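TRAP dicarboxylate transporter, DctP subunit (Anaerococcus prevoti, PDB 4N91) binds D-glucuronate in either anomeric form and probably serves as the extracytoplasmic solute-binding component of a TRAP transporter. Local coordinates at residues K30-N42 against G61-L74. Numbering follows the deposited sequence.
Sequences KTIIRVGHNQSQN and GDKYDIQVYPSELL. With BDP (beta-D-glucopyranuronic acid), chain C.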
ATOM      1  N   LYS A  30      -6.387   7.068  31.407  1.00 54.12           N
ATOM      2  CA  LYS A  30      -5.385   6.431  30.554  1.00 51.12           C
ATOM      3  C   LYS A  30      -4.905   7.366  29.463  1.00 50.50           C
ATOM      4  O   LYS A  30      -5.531   8.383  29.168  1.00 55.27           O
ATOM      5  CB  LYS A  30      -5.945   5.187  29.865  1.00 48.77           C
ATOM      6  CG  LYS A  30      -6.884   4.357  30.694  1.00 51.09           C
ATOM      7  CD  LYS A  30      -7.457   3.214  29.863  1.00 54.85           C
ATOM      8  CE  LYS A  30      -8.292   2.270  30.700  1.00 56.86           C
ATOM      9  NZ  LYS A  30      -7.523   1.743  31.857  1.00 61.46           N
ATOM     10  N   THR A  31      -3.793   6.990  28.847  1.00 41.84           N
ATOM     11  CA  THR A  31      -3.275   7.694  27.693  1.00 37.46           C
ATOM     12  C   THR A  31      -3.931   7.096  26.449  1.00 28.80           C
ATOM     13  O   THR A  31      -3.833   5.895  26.219  1.00 32.33           O
ATOM     14  CB  THR A  31      -1.755   7.534  27.619  1.00 39.84           C
ATOM     15  OG1 THR A  31      -1.173   8.125  28.788  1.00 42.23           O
ATOM     16  CG2 THR A  31      -1.192   8.200  26.385  1.00 41.12           C
ATOM     17  N   ILE A  32      -4.603   7.940  25.678  1.00 32.39           N
ATOM     18  CA  ILE A  32      -5.275   7.509  24.455  1.00 30.94           C
ATOM     19  C   ILE A  32      -4.294   7.449  23.296  1.00 28.50           C
ATOM     20  O   ILE A  32      -3.649   8.446  22.966  1.00 26.41           O
ATOM     21  CB  ILE A  32      -6.388   8.488  24.057  1.00 36.34           C
ATOM     22  CG1 ILE A  32      -7.287   8.812  25.256  1.00 42.51           C
ATOM     23  CG2 ILE A  32      -7.189   7.938  22.875  1.00 34.58           C
ATOM     24  CD1 ILE A  32      -8.525   7.965  25.362  1.00 45.54           C
ATOM     25  N   ILE A  33      -4.203   6.285  22.659  1.00 25.57           N
ATOM     26  CA  ILE A  33      -3.390   6.132  21.467  1.00 20.40           C
ATOM     27  C   ILE A  33      -4.320   5.992  20.266  1.00 21.84           C
ATOM     28  O   ILE A  33      -5.076   5.038  20.179  1.00 25.01           O
ATOM     29  CB  ILE A  33      -2.508   4.908  21.549  1.00 18.53           C
ATOM     30  CG1 ILE A  33      -1.614   4.986  22.798  1.00 20.78           C
ATOM     31  CG2 ILE A  33      -1.655   4.781  20.323  1.00 21.03           C
ATOM     32  CD1 ILE A  33      -0.725   6.240  22.858  1.00 21.60           C
ATOM     33  N   ARG A  34      -4.277   6.972  19.378  1.00 18.55           N
ATOM     34  CA  ARG A  34      -5.182   7.015  18.223  1.00 16.33           C
ATOM     35  C   ARG A  34      -4.509   6.441  16.989  1.00 21.65           C
ATOM     36  O   ARG A  34      -3.409   6.851  16.609  1.00 17.95           O
ATOM     37  CB  ARG A  34      -5.676   8.435  17.985  1.00 24.92           C
ATOM     38  CG  ARG A  34      -6.521   8.931  19.155  1.00 32.67           C
ATOM     39  CD  ARG A  34      -7.081  10.328  18.958  1.00 40.62           C
ATOM     40  NE  ARG A  34      -7.833  10.725  20.148  1.00 44.26           N
ATOM     41  CZ  ARG A  34      -7.280  11.205  21.256  1.00 42.42           C
ATOM     42  NH1 ARG A  34      -5.968  11.372  21.327  1.00 41.96           N
ATOM     43  NH2 ARG A  34      -8.043  11.526  22.297  1.00 45.50           N
ATOM     44  N   VAL A  35      -5.196   5.495  16.358  1.00 16.93           N
ATOM     45  CA  VAL A  35      -4.642   4.721  15.267  1.00 15.89           C
ATOM     46  C   VAL A  35      -5.657   4.774  14.136  1.00 18.13           C
ATOM     47  O   VAL A  35      -6.848   4.480  14.334  1.00 19.48           O
ATOM     48  CB  VAL A  35      -4.442   3.252  15.660  1.00 16.78           C
ATOM     49  CG1 VAL A  35      -3.830   2.483  14.491  1.00 19.77           C
ATOM     50  CG2 VAL A  35      -3.581   3.134  16.928  1.00 18.36           C
ATOM     51  N   GLY A  36      -5.217   5.208  12.969  1.00 14.72           N
ATOM     52  CA  GLY A  36      -6.116   5.285  11.843  1.00 12.79           C
ATOM     53  C   GLY A  36      -5.745   4.476  10.628  1.00 14.59           C
ATOM     54  O   GLY A  36      -4.569   4.258  10.322  1.00 15.53           O
ATOM     55  N   HIS A  37      -6.775   4.070   9.889  1.00 13.99           N
ATOM     56  CA  HIS A  37      -6.591   3.477   8.583  1.00 11.69           C
ATOM     57  C   HIS A  37      -7.838   3.679   7.723  1.00 13.52           C
ATOM     58  O   HIS A  37      -8.851   4.168   8.223  1.00 14.18           O
ATOM     59  CB  HIS A  37      -6.215   2.000   8.701  1.00 13.22           C
ATOM     60  CG  HIS A  37      -7.327   1.129   9.192  1.00 13.60           C
ATOM     61  ND1 HIS A  37      -8.243   0.563   8.339  1.00 13.77           N
ATOM     62  CD2 HIS A  37      -7.692   0.751  10.439  1.00 15.20           C
ATOM     63  CE1 HIS A  37      -9.114  -0.144   9.026  1.00 14.08           C
ATOM     64  NE2 HIS A  37      -8.781  -0.071  10.300  1.00 13.56           N
ATOM     65  N   ASN A  38      -7.748   3.371   6.430  1.00 12.35           N
ATOM     66  CA  ASN A  38      -8.799   3.715   5.487  1.00 13.92           C
ATOM     67  C   ASN A  38      -9.644   2.547   4.998  1.00 14.40           C
ATOM     68  O   ASN A  38     -10.419   2.692   4.060  1.00 14.37           O
ATOM     69  CB  ASN A  38      -8.219   4.471   4.294  1.00 13.33           C
ATOM     70  CG  ASN A  38      -7.382   3.603   3.378  1.00 14.19           C
ATOM     71  OD1 ASN A  38      -7.154   2.426   3.634  1.00 15.01           O
ATOM     72  ND2 ASN A  38      -6.926   4.198   2.278  1.00 14.77           N
ATOM     73  N   GLN A  39      -9.469   1.388   5.613  1.00 13.10           N
ATOM     74  CA  GLN A  39     -10.133   0.141   5.192  1.00 13.76           C
ATOM     75  C   GLN A  39     -11.368  -0.146   6.021  1.00 13.85           C
ATOM     76  O   GLN A  39     -11.572   0.403   7.102  1.00 13.66           O
ATOM     77  CB  GLN A  39      -9.184  -1.051   5.291  1.00 13.51           C
ATOM     78  CG  GLN A  39      -7.849  -0.845   4.558  1.00 13.58           C
ATOM     79  CD  GLN A  39      -7.941  -0.976   3.055  1.00 13.68           C
ATOM     80  OE1 GLN A  39      -9.025  -1.044   2.452  1.00 14.07           O
ATOM     81  NE2 GLN A  39      -6.782  -1.012   2.430  1.00 16.69           N
ATOM     82  N   SER A  40     -12.190  -1.057   5.522  1.00 15.34           N
ATOM     83  CA  SER A  40     -13.338  -1.495   6.278  1.00 14.13           C
ATOM     84  C   SER A  40     -12.938  -2.296   7.508  1.00 14.76           C
ATOM     85  O   SER A  40     -11.789  -2.782   7.642  1.00 16.24           O
ATOM     86  CB  SER A  40     -14.225  -2.357   5.400  1.00 15.52           C
ATOM     87  OG  SER A  40     -13.772  -3.686   5.346  1.00 19.86           O
ATOM     88  N   GLN A  41     -13.911  -2.491   8.390  1.00 17.28           N
ATOM     89  CA  GLN A  41     -13.711  -3.305   9.587  1.00 17.21           C
ATOM     90  C   GLN A  41     -13.504  -4.796   9.302  1.00 17.81           C
ATOM     91  O   GLN A  41     -13.064  -5.523  10.182  1.00 22.88           O
ATOM     92  CB  GLN A  41     -14.882  -3.106  10.534  1.00 19.88           C
ATOM     93  CG  GLN A  41     -14.883  -1.734  11.168  1.00 24.90           C
ATOM     94  CD  GLN A  41     -16.044  -1.544  12.106  1.00 35.80           C
ATOM     95  OE1 GLN A  41     -16.092  -2.142  13.178  1.00 37.38           O
ATOM     96  NE2 GLN A  41     -17.005  -0.729  11.694  1.00 43.78           N
ATOM     97  N   ASN A  42     -13.796  -5.248   8.085  1.00 17.77           N
ATOM     98  CA  ASN A  42     -13.572  -6.641   7.711  1.00 19.04           C
ATOM     99  C   ASN A  42     -12.193  -6.889   7.103  1.00 17.80           C
ATOM    100  O   ASN A  42     -11.786  -8.027   6.904  1.00 19.55           O
ATOM    101  CB  ASN A  42     -14.624  -7.077   6.705  1.00 25.48           C
ATOM    102  CG  ASN A  42     -16.011  -7.124   7.315  1.00 32.90           C
ATOM    103  OD1 ASN A  42     -16.199  -7.637   8.421  1.00 38.49           O
ATOM    104  ND2 ASN A  42     -16.976  -6.572   6.614  1.00 37.98           N
ATOM    105  N   GLY A  61      -2.733  -2.391  29.712  1.00 48.91           N
ATOM    106  CA  GLY A  61      -4.059  -1.812  29.531  1.00 47.36           C
ATOM    107  C   GLY A  61      -4.476  -0.807  30.595  1.00 49.67           C
ATOM    108  O   GLY A  61      -5.320   0.062  30.348  1.00 52.65           O
ATOM    109  N   ASP A  62      -3.901  -0.918  31.786  1.00 51.13           N
ATOM    110  CA  ASP A  62      -4.169   0.065  32.829  1.00 55.74           C
ATOM    111  C   ASP A  62      -3.685   1.452  32.398  1.00 56.98           C
ATOM    112  O   ASP A  62      -4.123   2.462  32.947  1.00 61.40           O
ATOM    113  CB  ASP A  62      -3.479  -0.325  34.142  1.00 60.38           C
ATOM    114  CG  ASP A  62      -4.136  -1.512  34.824  1.00 69.31           C
ATOM    115  OD1 ASP A  62      -5.313  -1.803  34.520  1.00 73.01           O
ATOM    116  OD2 ASP A  62      -3.477  -2.150  35.676  1.00 71.70           O
ATOM    117  N   LYS A  63      -2.782   1.496  31.418  1.00 44.39           N
ATOM    118  CA  LYS A  63      -2.063   2.724  31.086  1.00 37.52           C
ATOM    119  C   LYS A  63      -2.429   3.314  29.729  1.00 34.42           C
ATOM    120  O   LYS A  63      -2.420   4.533  29.554  1.00 34.05           O
ATOM    121  CB  LYS A  63      -0.564   2.450  31.102  1.00 39.00           C
ATOM    122  CG  LYS A  63       0.290   3.691  31.024  1.00 43.89           C
ATOM    123  CD  LYS A  63       1.753   3.357  31.290  1.00 50.49           C
ATOM    124  CE  LYS A  63       2.636   4.593  31.217  1.00 46.97           C
ATOM    125  NZ  LYS A  63       4.068   4.247  31.458  1.00 48.13           N
ATOM    126  N   TYR A  64      -2.711   2.455  28.758  1.00 31.56           N
ATOM    127  CA  TYR A  64      -3.015   2.928  27.420  1.00 29.97           C
ATOM    128  C   TYR A  64      -4.358   2.408  26.943  1.00 33.18           C
ATOM    129  O   TYR A  64      -4.698   1.243  27.142  1.00 35.72           O
ATOM    130  CB  TYR A  64      -1.929   2.501  26.426  1.00 32.95           C
ATOM    131  CG  TYR A  64      -0.543   3.033  26.721  1.00 32.84           C
ATOM    132  CD1 TYR A  64      -0.171   4.316  26.346  1.00 29.56           C
ATOM    133  CD2 TYR A  64       0.396   2.247  27.369  1.00 30.71           C
ATOM    134  CE1 TYR A  64       1.103   4.802  26.613  1.00 32.48           C
ATOM    135  CE2 TYR A  64       1.662   2.721  27.641  1.00 30.68           C
ATOM    136  CZ  TYR A  64       2.011   3.999  27.265  1.00 32.53           C
ATOM    137  OH  TYR A  64       3.279   4.465  27.536  1.00 34.92           O
ATOM    138  N   ASP A  65      -5.119   3.292  26.314  1.00 30.28           N
ATOM    139  CA  ASP A  65      -6.318   2.899  25.604  1.00 31.13           C
ATOM    140  C   ASP A  65      -6.035   3.102  24.121  1.00 27.77           C
ATOM    141  O   ASP A  65      -5.919   4.229  23.664  1.00 27.59           O
ATOM    142  CB  ASP A  65      -7.505   3.749  26.037  1.00 33.87           C
ATOM    143  CG  ASP A  65      -8.760   3.445  25.243  1.00 38.05           C
ATOM    144  OD1 ASP A  65      -8.804   2.406  24.551  1.00 36.80           O
ATOM    145  OD2 ASP A  65      -9.712   4.241  25.317  1.00 40.17           O
ATOM    146  N   ILE A  66      -5.878   2.009  23.386  1.00 27.28           N
ATOM    147  CA  ILE A  66      -5.639   2.107  21.943  1.00 26.79           C
ATOM    148  C   ILE A  66      -6.974   2.175  21.210  1.00 25.70           C
ATOM    149  O   ILE A  66      -7.825   1.305  21.379  1.00 24.47           O
ATOM    150  CB  ILE A  66      -4.769   0.929  21.457  1.00 27.51           C
ATOM    151  CG1 ILE A  66      -3.332   1.129  21.955  1.00 34.59           C
ATOM    152  CG2 ILE A  66      -4.802   0.809  19.952  1.00 23.98           C
ATOM    153  CD1 ILE A  66      -2.437  -0.058  21.765  1.00 38.89           C
ATOM    154  N   GLN A  67      -7.176   3.232  20.422  1.00 21.61           N
ATOM    155  CA  GLN A  67      -8.417   3.391  19.677  1.00 21.77           C
ATOM    156  C   GLN A  67      -8.173   3.341  18.179  1.00 21.15           C
ATOM    157  O   GLN A  67      -7.384   4.118  17.660  1.00 22.00           O
ATOM    158  CB  GLN A  67      -9.073   4.707  20.060  1.00 21.48           C
ATOM    159  CG  GLN A  67      -9.463   4.743  21.516  1.00 30.58           C
ATOM    160  CD  GLN A  67     -10.042   6.074  21.938  1.00 36.71           C
ATOM    161  OE1 GLN A  67     -10.096   7.024  21.153  1.00 35.19           O
ATOM    162  NE2 GLN A  67     -10.461   6.156  23.203  1.00 39.25           N
ATOM    163  N   VAL A  68      -8.844   2.408  17.502  1.00 18.93           N
ATOM    164  CA  VAL A  68      -8.612   2.171  16.087  1.00 17.85           C
ATOM    165  C   VAL A  68      -9.775   2.781  15.307  1.00 21.99           C
ATOM    166  O   VAL A  68     -10.932   2.502  15.585  1.00 23.26           O
ATOM    167  CB  VAL A  68      -8.467   0.671  15.763  1.00 21.30           C
ATOM    168  CG1 VAL A  68      -8.213   0.466  14.259  1.00 21.53           C
ATOM    169  CG2 VAL A  68      -7.379   0.044  16.576  1.00 23.55           C
ATOM    170  N   TYR A  69      -9.449   3.654  14.359  1.00 16.66           N
ATOM    171  CA  TYR A  69     -10.421   4.346  13.548  1.00 15.05           C
ATOM    172  C   TYR A  69     -10.345   3.868  12.097  1.00 20.37           C
ATOM    173  O   TYR A  69      -9.472   4.304  11.327  1.00 17.30           O
ATOM    174  CB  TYR A  69     -10.169   5.860  13.595  1.00 14.74           C
ATOM    175  CG  TYR A  69     -10.374   6.487  14.955  1.00 16.47           C
ATOM    176  CD1 TYR A  69      -9.386   6.451  15.921  1.00 19.16           C
ATOM    177  CD2 TYR A  69     -11.575   7.131  15.266  1.00 24.92           C
ATOM    178  CE1 TYR A  69      -9.572   7.021  17.166  1.00 23.12           C
ATOM    179  CE2 TYR A  69     -11.765   7.697  16.518  1.00 27.36           C
ATOM    180  CZ  TYR A  69     -10.763   7.626  17.457  1.00 29.96           C
ATOM    181  OH  TYR A  69     -10.927   8.196  18.704  1.00 37.57           O
ATOM    182  N   PRO A  70     -11.275   2.991  11.698  1.00 18.32           N
ATOM    183  CA  PRO A  70     -11.247   2.453  10.342  1.00 15.00           C
ATOM    184  C   PRO A  70     -11.900   3.392   9.327  1.00 16.27           C
ATOM    185  O   PRO A  70     -12.328   4.488   9.689  1.00 18.83           O
ATOM    186  CB  PRO A  70     -12.084   1.184  10.475  1.00 19.10           C
ATOM    187  CG  PRO A  70     -13.131   1.585  11.455  1.00 18.85           C
ATOM    188  CD  PRO A  70     -12.398   2.435  12.479  1.00 19.09           C
ATOM    189  N   SER A  71     -11.933   2.952   8.071  1.00 18.86           N
ATOM    190  CA  SER A  71     -12.758   3.559   7.008  1.00 16.97           C
ATOM    191  C   SER A  71     -12.701   5.085   6.916  1.00 17.54           C
ATOM    192  O   SER A  71     -13.730   5.793   6.735  1.00 20.66           O
ATOM    193  CB  SER A  71     -14.195   3.073   7.150  1.00 23.16           C
ATOM    194  OG  SER A  71     -14.675   3.361   8.435  1.00 30.40           O
ATOM    195  N   GLU A  72     -11.498   5.613   7.010  1.00 15.60           N
ATOM    196  CA  GLU A  72     -11.268   7.097   6.839  1.00 25.04           C
ATOM    197  C   GLU A  72     -12.021   7.972   7.864  1.00 36.28           C
ATOM    198  O   GLU A  72     -12.348   9.141   7.594  1.00 26.22           O
ATOM    199  CB  GLU A  72     -11.598   7.605   5.388  1.00 24.25           C
ATOM    200  CG  GLU A  72     -10.702   7.029   4.273  1.00 18.63           C
ATOM    201  CD  GLU A  72     -10.953   7.570   2.873  1.00 23.86           C
ATOM    202  OE1 GLU A  72     -11.842   8.420   2.701  1.00 37.22           O
ATOM    203  OE2 GLU A  72     -10.227   7.151   1.903  1.00 23.12           O
ATOM    204  N   LEU A  73     -12.320   7.423   9.035  1.00 29.64           N
ATOM    205  CA  LEU A  73     -12.869   8.243  10.092  1.00 14.89           C
ATOM    206  C   LEU A  73     -11.882   9.379  10.496  1.00 19.26           C
ATOM    207  O   LEU A  73     -12.281  10.372  11.081  1.00 28.51           O
ATOM    208  CB  LEU A  73     -13.263   7.398  11.299  1.00 14.71           C
ATOM    209  CG  LEU A  73     -14.566   6.596  11.163  1.00 25.00           C
ATOM    210  CD1 LEU A  73     -14.761   5.725  12.408  1.00 29.74           C
ATOM    211  CD2 LEU A  73     -15.751   7.540  10.952  1.00 27.88           C
ATOM    212  N   LEU A  74     -10.605   9.248  10.233  1.00 31.84           N
ATOM    213  CA  LEU A  74      -9.706  10.326  10.620  1.00 24.24           C
ATOM    214  C   LEU A  74      -9.280  11.109   9.393  1.00 28.04           C
ATOM    215  O   LEU A  74      -8.349  11.908   9.448  1.00 36.59           O
ATOM    216  CB  LEU A  74      -8.502   9.778  11.369  1.00 24.30           C
ATOM    217  CG  LEU A  74      -8.845   9.145  12.709  1.00 25.64           C
ATOM    218  CD1 LEU A  74      -7.630   8.517  13.350  1.00 29.33           C
ATOM    219  CD2 LEU A  74      -9.485  10.186  13.647  1.00 28.02           C
TER
HETATM  220  C1  BDP C 402      -4.940  -0.425  -1.161  0.66 11.04           C
HETATM  221  C2  BDP C 402      -3.993  -0.084  -0.104  0.66 10.84           C
HETATM  222  C3  BDP C 402      -4.397   1.198   0.563  0.66 11.12           C
HETATM  223  C4  BDP C 402      -4.457   2.276  -0.375  0.66 11.11           C
HETATM  224  C5  BDP C 402      -5.367   1.910  -1.482  0.66  9.51           C
HETATM  225  C6  BDP C 402      -5.358   2.969  -2.615  0.66 11.29           C
HETATM  226  O2  BDP C 402      -4.285  -1.124   0.912  0.66 10.60           O
HETATM  227  O3  BDP C 402      -3.463   1.512   1.648  0.66 12.27           O
HETATM  228  O4  BDP C 402      -4.801   3.451   0.155  0.66 12.65           O
HETATM  229  O5  BDP C 402      -4.950   0.646  -2.105  0.66 12.23           O
HETATM  230  O6A BDP C 402      -5.632   4.135  -2.257  0.66 12.50           O
HETATM  231  O1  BDP C 402      -4.337  -1.498  -1.927  0.66 11.71           O
HETATM  232  O6B BDP C 402      -5.311   2.582  -3.804  0.66 13.00           O
HETATM  233  O   HOH W   1      -7.589   7.043   1.902  1.00 14.02           O
HETATM  234  O   HOH W   2     -11.047   4.282   1.760  1.00 24.62           O
HETATM  235  O   HOH W   3     -16.340   1.536   9.695  1.00 33.02           O
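Gly61 O takes a hydrogen bond from the amine of Lys30, whose chain turns at its end (chi4 -55°) to bring NZ within 3.2 Å. Strand 64-69 runs parallel to strand 31-36, their axes 22° apart, and with Lys63 O and His37 N at the ends seven backbone hydrogen bonds alternate between the strands, as expected where helix 44-60 makes a beta-alpha-beta crossover. Tyr64, Ile66 and Val68 share a sheet face with Thr31, Ile33 and Val35; there Ile66 CG2 meets Val35 CG2 at 4.0 Å, and Ile66 also packs on Phe52 and Val56 of the helix. On the other face three side chains of strand 64-69 are linked: Gln67 NE2 donates to Asp65 OD2 from above the carboxylate plane, while Gln67 OE1 receives Tyr69 OH at 2.8 Å. The amide so fixed lies against Ile32, with CG2 3.5 Å from Gln67 CD; that same methyl covers one face of the Arg34 guanidinium. An alanine in place of Gln67 would probably leave Asp65 and Tyr69 without this shared partner and take away the amide that packs against Ile32. Beyond the strand, Pro70 CA sits over the His37 ring, 3.7 Å from its centroid and 21° off the normal, a CH-pi contact. Ser71 N donates a hydrogen bond to Gln39 O at 2.8 Å, and Glu72 N a longer one, 3.3 Å, to an in-plane lone pair of His37 O. Glu72 CG touches Asn38 CB, and a water joins Glu72 OE2, also bound by Gly199 N, to Asn38 ND2. Because ND2 donates to O4 of the beta-D-glucuronate at 3.1 Å, the turn at 70-73 forms a second shell that probably helps position Asn38 for the sugar.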